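Local coordinates for protein Ufm1-specific protease (Caenorhabditis elegans, PDB 5EJJ) that is a thiol protease that cleaves the peptide bond at the C-terminal glycine of the ubiquitin-like modifier UFM1, releasing it from target proteins, at residues A[152-164]-A[257-269]. Numbering follows the deposited sequence.
Sequences AERLSMASFRFTY and YKRSREAFNRRAN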
# COMPACT_ATOMS: atom_id res chain seq x y z
N ALA A 152 26.78 -3.36 -10.27
CA ALA A 152 25.45 -3.85 -10.58
C ALA A 152 25.45 -4.92 -11.68
O ALA A 152 24.96 -6.03 -11.45
CB ALA A 152 24.52 -2.68 -10.92
N GLU A 153 25.99 -4.60 -12.85
CA GLU A 153 26.04 -5.59 -13.93
C GLU A 153 26.64 -6.95 -13.51
O GLU A 153 26.10 -7.99 -13.84
CB GLU A 153 26.74 -5.02 -15.17
CG GLU A 153 27.23 -3.59 -15.00
CD GLU A 153 27.36 -2.82 -16.32
OE1 GLU A 153 26.57 -3.10 -17.25
OE2 GLU A 153 28.25 -1.94 -16.44
N ARG A 154 27.73 -6.93 -12.75
CA ARG A 154 28.38 -8.16 -12.31
C ARG A 154 27.60 -8.80 -11.17
O ARG A 154 27.79 -9.98 -10.85
CB ARG A 154 29.81 -7.88 -11.83
CG ARG A 154 30.88 -7.70 -12.92
CD ARG A 154 32.09 -6.96 -12.37
NE ARG A 154 32.01 -6.84 -10.91
CZ ARG A 154 32.07 -5.70 -10.23
NH1 ARG A 154 32.24 -4.54 -10.88
NH2 ARG A 154 31.96 -5.72 -8.90
N LEU A 155 26.75 -8.00 -10.52
CA LEU A 155 25.92 -8.52 -9.44
C LEU A 155 24.76 -9.31 -10.02
O LEU A 155 24.31 -10.29 -9.44
CB LEU A 155 25.38 -7.37 -8.59
CG LEU A 155 24.66 -7.71 -7.30
CD1 LEU A 155 25.23 -8.97 -6.73
CD2 LEU A 155 24.90 -6.57 -6.34
N SER A 156 24.30 -8.86 -11.18
CA SER A 156 23.20 -9.51 -11.89
C SER A 156 23.59 -10.83 -12.55
O SER A 156 22.72 -11.65 -12.81
CB SER A 156 22.55 -8.54 -12.88
OG SER A 156 21.93 -7.46 -12.17
N MET A 157 24.88 -11.04 -12.79
CA MET A 157 25.38 -12.32 -13.32
C MET A 157 25.67 -13.28 -12.19
O MET A 157 25.94 -14.45 -12.43
CB MET A 157 26.69 -12.16 -14.09
CG MET A 157 26.88 -10.86 -14.84
SD MET A 157 26.45 -11.00 -16.58
CE MET A 157 24.65 -10.93 -16.49
N ALA A 158 25.64 -12.78 -10.96
CA ALA A 158 25.99 -13.58 -9.79
C ALA A 158 24.74 -14.21 -9.15
O ALA A 158 24.82 -15.25 -8.49
CB ALA A 158 26.73 -12.71 -8.76
N SER A 159 23.60 -13.55 -9.37
CA SER A 159 22.35 -13.86 -8.67
C SER A 159 21.77 -15.24 -9.00
O SER A 159 21.02 -15.80 -8.20
CB SER A 159 21.32 -12.77 -8.98
OG SER A 159 21.06 -12.68 -10.37
N PHE A 160 22.13 -15.79 -10.17
CA PHE A 160 21.66 -17.12 -10.57
C PHE A 160 22.19 -18.24 -9.64
O PHE A 160 21.82 -19.40 -9.78
CB PHE A 160 21.95 -17.41 -12.06
CG PHE A 160 23.36 -17.89 -12.34
CD1 PHE A 160 24.40 -16.98 -12.51
CD2 PHE A 160 23.64 -19.26 -12.46
CE1 PHE A 160 25.71 -17.43 -12.78
CE2 PHE A 160 24.96 -19.71 -12.73
CZ PHE A 160 25.99 -18.79 -12.89
N ARG A 161 23.03 -17.88 -8.69
CA ARG A 161 23.63 -18.86 -7.81
C ARG A 161 23.09 -18.78 -6.36
O ARG A 161 23.48 -19.57 -5.49
CB ARG A 161 25.16 -18.72 -7.87
CG ARG A 161 25.99 -19.91 -7.32
CD ARG A 161 25.85 -21.25 -8.12
NE ARG A 161 26.90 -22.22 -7.77
CZ ARG A 161 26.87 -23.05 -6.73
NH1 ARG A 161 25.83 -23.06 -5.90
NH2 ARG A 161 27.89 -23.88 -6.50
N PHE A 162 22.19 -17.84 -6.09
CA PHE A 162 21.61 -17.76 -4.75
C PHE A 162 20.58 -18.87 -4.54
O PHE A 162 20.02 -19.42 -5.49
CB PHE A 162 20.91 -16.43 -4.54
CG PHE A 162 21.80 -15.24 -4.65
CD1 PHE A 162 23.17 -15.37 -4.64
CD2 PHE A 162 21.25 -13.97 -4.76
CE1 PHE A 162 23.98 -14.25 -4.73
CE2 PHE A 162 22.05 -12.85 -4.85
CZ PHE A 162 23.41 -12.99 -4.84
N THR A 163 20.31 -19.17 -3.28
CA THR A 163 19.37 -20.20 -2.89
C THR A 163 18.48 -19.62 -1.80
O THR A 163 18.95 -18.90 -0.92
CB THR A 163 20.12 -21.41 -2.33
OG1 THR A 163 20.85 -22.03 -3.39
CG2 THR A 163 19.17 -22.43 -1.69
N TYR A 164 17.19 -19.90 -1.88
CA TYR A 164 16.28 -19.36 -0.88
C TYR A 164 15.62 -20.52 -0.16
O TYR A 164 15.17 -21.48 -0.79
CB TYR A 164 15.23 -18.43 -1.52
CG TYR A 164 15.81 -17.32 -2.38
CD1 TYR A 164 16.11 -17.55 -3.72
CD2 TYR A 164 16.06 -16.04 -1.85
CE1 TYR A 164 16.64 -16.56 -4.51
CE2 TYR A 164 16.60 -15.04 -2.63
CZ TYR A 164 16.88 -15.32 -3.96
OH TYR A 164 17.40 -14.33 -4.75
N TYR A 257 11.93 -19.58 -9.39
CA TYR A 257 13.35 -19.25 -9.36
C TYR A 257 13.66 -18.10 -10.32
O TYR A 257 14.34 -17.14 -9.93
CB TYR A 257 14.21 -20.48 -9.64
CG TYR A 257 15.59 -20.14 -10.17
CD1 TYR A 257 16.62 -19.79 -9.30
CD2 TYR A 257 15.86 -20.17 -11.54
CE1 TYR A 257 17.88 -19.48 -9.78
CE2 TYR A 257 17.10 -19.85 -12.03
CZ TYR A 257 18.11 -19.51 -11.14
OH TYR A 257 19.36 -19.20 -11.62
N LYS A 258 13.15 -18.19 -11.55
CA LYS A 258 13.35 -17.09 -12.48
C LYS A 258 12.81 -15.77 -11.92
O LYS A 258 13.38 -14.72 -12.19
CB LYS A 258 12.76 -17.38 -13.86
CG LYS A 258 13.02 -18.80 -14.34
CD LYS A 258 13.22 -18.87 -15.86
CE LYS A 258 14.64 -18.42 -16.27
NZ LYS A 258 15.15 -19.08 -17.53
N ARG A 259 11.75 -15.80 -11.11
CA ARG A 259 11.21 -14.56 -10.56
C ARG A 259 12.07 -13.95 -9.46
O ARG A 259 12.34 -12.75 -9.47
CB ARG A 259 9.77 -14.73 -10.08
CG ARG A 259 8.78 -14.29 -11.13
CD ARG A 259 7.46 -13.84 -10.54
NE ARG A 259 6.66 -14.98 -10.11
CZ ARG A 259 6.05 -15.82 -10.94
NH1 ARG A 259 6.17 -15.67 -12.25
NH2 ARG A 259 5.35 -16.81 -10.44
N SER A 260 12.50 -14.79 -8.52
CA SER A 260 13.34 -14.37 -7.40
C SER A 260 14.58 -13.67 -7.92
O SER A 260 15.07 -12.70 -7.35
CB SER A 260 13.81 -15.61 -6.67
OG SER A 260 14.75 -16.27 -7.51
N ARG A 261 15.11 -14.20 -9.01
CA ARG A 261 16.34 -13.71 -9.57
C ARG A 261 16.12 -12.34 -10.18
O ARG A 261 16.83 -11.40 -9.85
CB ARG A 261 16.84 -14.68 -10.61
CG ARG A 261 18.24 -14.45 -11.00
CD ARG A 261 18.64 -15.27 -12.20
NE ARG A 261 19.96 -14.83 -12.60
CZ ARG A 261 20.20 -13.98 -13.59
NH1 ARG A 261 19.19 -13.51 -14.33
NH2 ARG A 261 21.45 -13.62 -13.85
N GLU A 262 15.13 -12.22 -11.07
CA GLU A 262 14.76 -10.91 -11.63
C GLU A 262 14.43 -9.90 -10.53
O GLU A 262 14.77 -8.71 -10.64
CB GLU A 262 13.57 -11.02 -12.57
CG GLU A 262 13.09 -9.69 -13.17
CD GLU A 262 14.05 -9.11 -14.22
OE1 GLU A 262 14.94 -9.84 -14.73
OE2 GLU A 262 13.92 -7.90 -14.53
N ALA A 263 13.76 -10.38 -9.48
CA ALA A 263 13.38 -9.55 -8.36
C ALA A 263 14.63 -8.93 -7.74
O ALA A 263 14.71 -7.70 -7.56
CB ALA A 263 12.61 -10.36 -7.34
N PHE A 264 15.60 -9.78 -7.44
CA PHE A 264 16.88 -9.36 -6.88
C PHE A 264 17.66 -8.40 -7.79
O PHE A 264 18.27 -7.44 -7.31
CB PHE A 264 17.76 -10.56 -6.53
CG PHE A 264 19.13 -10.16 -6.11
CD1 PHE A 264 20.18 -10.25 -6.99
CD2 PHE A 264 19.35 -9.61 -4.86
CE1 PHE A 264 21.45 -9.84 -6.60
CE2 PHE A 264 20.62 -9.19 -4.48
CZ PHE A 264 21.67 -9.31 -5.34
N ASN A 265 17.66 -8.67 -9.10
CA ASN A 265 18.38 -7.80 -10.01
C ASN A 265 17.76 -6.40 -10.11
O ASN A 265 18.48 -5.42 -10.23
CB ASN A 265 18.55 -8.43 -11.39
CG ASN A 265 19.38 -9.72 -11.35
OD1 ASN A 265 20.05 -10.04 -10.36
ND2 ASN A 265 19.34 -10.47 -12.45
N ARG A 266 16.43 -6.30 -10.01
CA ARG A 266 15.76 -5.01 -10.12
C ARG A 266 16.06 -4.14 -8.91
O ARG A 266 16.26 -2.93 -9.03
CB ARG A 266 14.26 -5.19 -10.28
CG ARG A 266 13.87 -5.84 -11.58
CD ARG A 266 12.42 -5.73 -11.86
NE ARG A 266 12.09 -6.28 -13.16
CZ ARG A 266 10.85 -6.48 -13.60
NH1 ARG A 266 9.81 -6.19 -12.83
NH2 ARG A 266 10.64 -6.98 -14.79
N ARG A 267 16.08 -4.75 -7.74
CA ARG A 267 16.43 -4.02 -6.54
C ARG A 267 17.85 -3.48 -6.59
O ARG A 267 18.12 -2.40 -6.08
CB ARG A 267 16.30 -4.93 -5.32
CG ARG A 267 14.91 -5.20 -4.89
CD ARG A 267 14.46 -4.15 -3.91
NE ARG A 267 13.09 -4.40 -3.49
CZ ARG A 267 12.38 -3.58 -2.73
NH1 ARG A 267 12.90 -2.43 -2.29
NH2 ARG A 267 11.13 -3.91 -2.41
N ALA A 268 18.78 -4.25 -7.17
CA ALA A 268 20.16 -3.77 -7.30
C ALA A 268 20.21 -2.59 -8.27
O ALA A 268 20.75 -1.55 -7.94
CB ALA A 268 21.07 -4.87 -7.74
N ASN A 269 19.62 -2.75 -9.45
CA ASN A 269 19.53 -1.67 -10.40
C ASN A 269 18.88 -0.42 -9.82
O ASN A 269 19.29 0.70 -10.10
CB ASN A 269 18.77 -2.12 -11.64
CG ASN A 269 19.45 -3.28 -12.36
OD1 ASN A 269 20.66 -3.48 -12.26
ND2 ASN A 269 18.66 -4.05 -13.11
O HOH W 1 20.36 -6.49 -14.34
O HOH W 2 17.80 -15.32 -7.06
O HOH W 3 15.08 -12.58 -4.24
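With CG trans to its backbone N (chi1 173°), Phe-264 swings its ring off helix 257-269 toward the turn of 152-164, and Phe-162, whose CG lies anti to its carbonyl carbon and beside its own N, comes to meet it. The two rings form a T-shaped pair: the CE2 corner of Phe-162 stands over one face of Phe-264, centroids 5.0 Å apart and planes at 74°. Leu-155 closes in on the rim of the same ring, its CD1 lying in the ring plane 3.8 Å from Phe-264 CZ, while Ser-159 CB touches CD1 of Phe-264. The chain folds back on itself, with Ser-159 CA 3.9 Å above the plane of the Phe-162 ring, over its centre.

Polar groups flank these rings. Ser-159 OG sits 2.8 Å from Asn-265 OD1 and 3.1 Å from Ser-156 O, both possible acceptors for its single proton. Arg-261 reaches along this turn with an extended chain; its NH2 comes nearest Ser-156 O but is poorly angled for a bond. Farther along, Tyr-257 OH donates to Phe-160 O, 3.1 Å away, in the carbonyl plane on a lone pair. One water bridges Tyr-164 OH and Ser-260 OG, and another links Ser-156 OG to Asn-269 ND2.

Beneath, Val-133 of strand 127-139 touches Phe-264, and Tyr-135 and Trp-137 touch Leu-155. Over these short segments the axes of helices 152-156 and 257-269 run nearly antiparallel, at 172°, and approach to 9.7 Å. This is an alpha/beta layer arrangement: two neighbouring helices pack on a mixed sheet, and the connection from helix 144-156 into strand 163-166 is pinned against the second helix.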